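Local coordinates for protein with a SET domain within carboxy region (Cryptosporidium parvum, PDB 4LDG) that probably acts as a histone H4 lysine methyltransferase of the SET8 kind, with its SET domain in the carboxy-terminal part of the protein, at residues C131-I136 with L235-T240; G169-Q174 with Y204-T209. All coordinates share one frame; numbering follows the deposited sequence.

In the fold
Contacts 1 and 2 involve two different three-stranded antiparallel sheets. Their centres are about 16 Å apart. Both are mostly buried, though each has a more exposed margin. Contact 1 (131-136 with 235-240) sets helix 121-134 against strand 230-237. Aliphatic side chains carry it, with no hydrogen bond across it. Contact 2 (169-174 with 204-209) pairs two strands of one sheet. It has four backbone hydrogen bonds and a water bridge as well as apolar packing. The two contacts meet where M236 CE packs on Y204 OH and T240 CG2 on L171 CD2. Along the chain, contact 2 is nested inside the loop closed by contact 1.

Contact 1 (C131-I136 with L235-T240); sequences CILNEI and LMIENT
The carboxylate of E238 is the flat group beside L133. Its OE1 is 4.5 Å from L133 CD2, a marginal approach; E238 has two modelled conformers, so it is doubtful. Neither segment brings a ring to the contact. The contact is carried by four branched aliphatic side chains: I132 and L133 from the helix, L235 and I237 from the strand. I132 divides its two branches between two partners. Its CD1 meets L235 CD1 at 3.9 Å, and its CG2 meets I237 CD1 at 4.1 Å. In both pairs the side chains cross at a slant. I237 is likewise split. With chi1 at -71°, its CG1 arm carries CD1 to I132, while CG2 turns to L133. L133 and I237 meet tip to tip, and both methyls of L133 lie 4.1 Å from I237 CG2. These spacings are ordinary for methyl packing. F163 and F244 also touch I132, and K129 of the same helix lies on both L235 and I237. The helix ends just past the contact in a Schellman motif, where E135 takes positive phi. The strand turns back through a type I' turn from I237 to T240, closed by I237 N to T240 O and T240 N to I237 O. The arrangement is a helix packed on an edge strand of an antiparallel sheet, at the tight-turn end of a beta hairpin in the SET domain.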
# COMPACT_ATOMS: atom_id res chain seq x y z
N CYS A 131 -3.85 -1.48 -9.92
CA CYS A 131 -2.73 -1.81 -8.99
C CYS A 131 -3.19 -2.74 -7.85
O CYS A 131 -2.49 -3.68 -7.47
CB CYS A 131 -2.14 -0.55 -8.39
SG CYS A 131 -1.43 0.61 -9.57
N ILE A 132 -4.38 -2.49 -7.33
CA ILE A 132 -4.89 -3.32 -6.26
C ILE A 132 -4.98 -4.78 -6.70
O ILE A 132 -4.53 -5.68 -6.01
CB ILE A 132 -6.26 -2.85 -5.76
CG1 ILE A 132 -6.09 -1.55 -4.99
CG2 ILE A 132 -6.86 -3.90 -4.82
CD1 ILE A 132 -7.38 -0.87 -4.63
N LEU A 133 -5.57 -5.00 -7.88
CA LEU A 133 -5.90 -6.36 -8.32
C LEU A 133 -4.73 -7.10 -8.96
O LEU A 133 -4.70 -8.32 -8.92
CB LEU A 133 -7.09 -6.34 -9.27
CG LEU A 133 -8.43 -6.01 -8.60
CD1 LEU A 133 -9.49 -5.71 -9.62
CD2 LEU A 133 -8.88 -7.15 -7.71
N ASN A 134 -3.76 -6.39 -9.53
CA ASN A 134 -2.58 -7.04 -10.11
C ASN A 134 -1.34 -6.90 -9.23
O ASN A 134 -0.24 -7.16 -9.68
CB ASN A 134 -2.31 -6.45 -11.50
CG ASN A 134 -3.43 -6.74 -12.45
OD1 ASN A 134 -3.69 -7.89 -12.78
ND2 ASN A 134 -4.15 -5.70 -12.87
N GLU A 135 -1.52 -6.46 -7.99
CA GLU A 135 -0.45 -6.42 -6.98
C GLU A 135 0.69 -5.50 -7.36
O GLU A 135 1.84 -5.83 -7.18
CB GLU A 135 0.10 -7.82 -6.68
CG GLU A 135 -0.93 -8.84 -6.23
CD GLU A 135 -1.32 -8.73 -4.76
OE1 GLU A 135 -0.81 -7.84 -4.04
OE2 GLU A 135 -2.16 -9.55 -4.32
N ILE A 136 0.36 -4.33 -7.87
CA ILE A 136 1.36 -3.31 -8.14
C ILE A 136 1.48 -2.46 -6.88
O ILE A 136 0.46 -2.12 -6.28
CB ILE A 136 0.94 -2.35 -9.27
CG1 ILE A 136 0.40 -3.10 -10.48
CG2 ILE A 136 2.11 -1.45 -9.67
CD1 ILE A 136 1.44 -3.82 -11.27
N LEU A 235 -11.52 1.55 -2.43
CA LEU A 235 -12.28 1.14 -3.59
C LEU A 235 -13.11 -0.06 -3.22
O LEU A 235 -12.59 -1.03 -2.64
CB LEU A 235 -11.37 0.72 -4.75
CG LEU A 235 -10.57 1.79 -5.49
CD1 LEU A 235 -9.91 1.18 -6.72
CD2 LEU A 235 -11.42 2.99 -5.90
N MET A 236 -14.39 -0.01 -3.58
CA MET A 236 -15.24 -1.17 -3.47
C MET A 236 -15.01 -1.99 -4.73
O MET A 236 -15.25 -1.49 -5.81
CB MET A 236 -16.71 -0.76 -3.37
CG MET A 236 -17.00 0.16 -2.20
SD MET A 236 -16.61 -0.55 -0.58
CE MET A 236 -17.84 -1.84 -0.51
N ILE A 237 -14.51 -3.21 -4.56
CA ILE A 237 -14.22 -4.10 -5.66
C ILE A 237 -14.87 -5.42 -5.33
O ILE A 237 -14.61 -5.98 -4.27
CB ILE A 237 -12.72 -4.32 -5.84
CG1 ILE A 237 -12.10 -3.05 -6.38
CG2 ILE A 237 -12.46 -5.48 -6.80
CD1 ILE A 237 -10.59 -3.03 -6.34
N GLU A 238 -15.76 -5.89 -6.20
CA GLU A 238 -16.44 -7.16 -5.99
C GLU A 238 -17.06 -7.25 -4.58
O GLU A 238 -16.94 -8.26 -3.88
CB GLU A 238 -15.48 -8.32 -6.31
CG GLU A 238 -15.16 -8.43 -7.80
CD GLU A 238 -14.09 -9.47 -8.14
OE1 GLU A 238 -12.87 -9.12 -8.18
OE2 GLU A 238 -14.47 -10.64 -8.39
N ASN A 239 -17.69 -6.15 -4.18
CA ASN A 239 -18.49 -6.05 -2.95
C ASN A 239 -17.72 -5.87 -1.65
O ASN A 239 -18.31 -5.84 -0.57
CB ASN A 239 -19.44 -7.24 -2.85
CG ASN A 239 -20.73 -6.99 -3.60
OD1 ASN A 239 -20.75 -6.96 -4.82
ND2 ASN A 239 -21.81 -6.76 -2.86
N THR A 240 -16.41 -5.70 -1.78
CA THR A 240 -15.45 -5.76 -0.68
C THR A 240 -14.61 -4.47 -0.69
O THR A 240 -14.02 -4.10 -1.72
CB THR A 240 -14.53 -6.96 -0.92
OG1 THR A 240 -15.29 -8.14 -0.73
CG2 THR A 240 -13.32 -6.97 0.01

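Contact 2 (G169-Q174 with Y204-T209); sequences GNLITQ and YCIDAT
Y204 is the first residue of the segment and lies within strand 202-207. It meets T173 and L171. T173 CG2 sits at the edge of its ring, near the ring plane, 3.9 Å from CE1. L171 CD1 comes in obliquely, 3.8 Å from Y204 CD1. C205 follows in a hydrogen-bonded antiparallel pair with I172. I172 N gives a short 2.7 Å bond to C205 O. C205 N returns a bond to I172 O. I206 is in a non-hydrogen-bonded pair with L171. Its CG1 packs 3.8 Å from L171 CD1, and its CG2 lies 3.6 Å from G169 CA. L171 CD1 thus touches both Y204 and I206. D207 forms the next hydrogen-bonded pair, with N170. D207 N gives a 2.9 Å bond to N170 O, and N170 N binds D207 O. The D207 side chain, with CG anti to its backbone N (chi1 -176°), lies alongside I172, whose CD1 is 3.9 Å from D207 CB. A water joins D207 OD2 to N170 ND2, and Y185 OH also bonds to OD2. D207 OD1 is held by T209 OG1 on its syn lone pair, at 2.7 Å, and by T209 N from above the carboxylate plane. The bond from T209 N makes an Asx turn over A208 at the strand's end. Together these bonds would restrict the carboxylate's rotation. Strand 170-172 is an outer strand of its antiparallel sheet, with strand 202-207 in the middle and strand 194-199 beyond. Helix 175-187 covers I172 and D207 through L181, while L171 and I206 face strand 240-247.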
# COMPACT_ATOMS: atom_id res chain seq x y z
N GLY A 169 -5.15 -7.29 5.39
CA GLY A 169 -5.40 -7.96 6.67
C GLY A 169 -6.64 -8.79 6.49
O GLY A 169 -7.06 -8.95 5.37
N ASN A 170 -7.22 -9.30 7.58
CA ASN A 170 -8.54 -9.93 7.55
C ASN A 170 -9.61 -8.87 7.73
O ASN A 170 -9.62 -8.13 8.72
CB ASN A 170 -8.70 -10.97 8.66
CG ASN A 170 -7.64 -12.05 8.62
OD1 ASN A 170 -7.27 -12.53 7.55
ND2 ASN A 170 -7.14 -12.44 9.79
N LEU A 171 -10.54 -8.84 6.79
CA LEU A 171 -11.59 -7.86 6.79
C LEU A 171 -12.67 -8.35 7.71
O LEU A 171 -13.09 -9.49 7.59
CB LEU A 171 -12.15 -7.67 5.38
CG LEU A 171 -13.32 -6.68 5.30
CD1 LEU A 171 -12.86 -5.25 5.55
CD2 LEU A 171 -14.05 -6.80 3.97
N ILE A 172 -13.13 -7.51 8.63
CA ILE A 172 -14.15 -7.93 9.56
C ILE A 172 -15.34 -7.05 9.36
O ILE A 172 -15.23 -5.84 9.39
CB ILE A 172 -13.65 -7.89 11.01
CG1 ILE A 172 -12.64 -9.03 11.23
CG2 ILE A 172 -14.81 -8.01 12.00
CD1 ILE A 172 -11.67 -8.74 12.35
N THR A 173 -16.49 -7.69 9.16
CA THR A 173 -17.71 -6.98 8.81
C THR A 173 -18.67 -6.87 10.00
O THR A 173 -19.51 -5.98 10.01
CB THR A 173 -18.38 -7.63 7.57
OG1 THR A 173 -18.59 -9.02 7.78
CG2 THR A 173 -17.48 -7.49 6.34
N GLN A 174 -18.53 -7.76 10.99
CA GLN A 174 -19.30 -7.70 12.24
C GLN A 174 -18.43 -7.05 13.32
O GLN A 174 -17.42 -7.63 13.75
CB GLN A 174 -19.75 -9.12 12.66
CG GLN A 174 -20.98 -9.66 11.90
N TYR A 204 -16.33 -1.06 8.95
CA TYR A 204 -15.47 -2.22 8.76
C TYR A 204 -14.27 -2.13 9.69
O TYR A 204 -13.99 -1.09 10.29
CB TYR A 204 -14.97 -2.29 7.32
CG TYR A 204 -16.02 -2.50 6.21
CD1 TYR A 204 -16.35 -3.77 5.76
CD2 TYR A 204 -16.62 -1.43 5.58
CE1 TYR A 204 -17.28 -3.97 4.74
CE2 TYR A 204 -17.54 -1.60 4.56
CZ TYR A 204 -17.87 -2.88 4.14
OH TYR A 204 -18.79 -3.04 3.11
N CYS A 205 -13.58 -3.25 9.83
CA CYS A 205 -12.31 -3.26 10.47
C CYS A 205 -11.38 -4.19 9.70
O CYS A 205 -11.77 -5.29 9.34
CB CYS A 205 -12.44 -3.73 11.92
SG CYS A 205 -10.85 -3.68 12.78
N ILE A 206 -10.15 -3.74 9.43
CA ILE A 206 -9.14 -4.62 8.90
C ILE A 206 -8.17 -4.97 10.00
O ILE A 206 -7.48 -4.09 10.53
CB ILE A 206 -8.41 -4.03 7.69
CG1 ILE A 206 -9.35 -3.98 6.48
CG2 ILE A 206 -7.23 -4.91 7.32
CD1 ILE A 206 -8.97 -2.95 5.44
N ASP A 207 -8.14 -6.26 10.34
CA ASP A 207 -7.23 -6.78 11.34
C ASP A 207 -5.98 -7.33 10.67
O ASP A 207 -6.02 -8.42 10.13
CB ASP A 207 -7.89 -7.88 12.19
CG ASP A 207 -6.98 -8.36 13.30
OD1 ASP A 207 -5.92 -7.74 13.46
OD2 ASP A 207 -7.30 -9.37 14.00
N ALA A 208 -4.87 -6.60 10.76
CA ALA A 208 -3.56 -7.06 10.24
C ALA A 208 -2.60 -7.54 11.36
O ALA A 208 -1.38 -7.57 11.16
CB ALA A 208 -2.93 -5.94 9.42
N THR A 209 -3.14 -7.93 12.51
CA THR A 209 -2.32 -8.33 13.67
C THR A 209 -1.48 -9.58 13.40
O THR A 209 -0.29 -9.56 13.67
CB THR A 209 -3.17 -8.53 14.93
OG1 THR A 209 -3.88 -7.33 15.21
CG2 THR A 209 -2.31 -8.91 16.12
O HOH W 1 -8.53 -11.32 12.45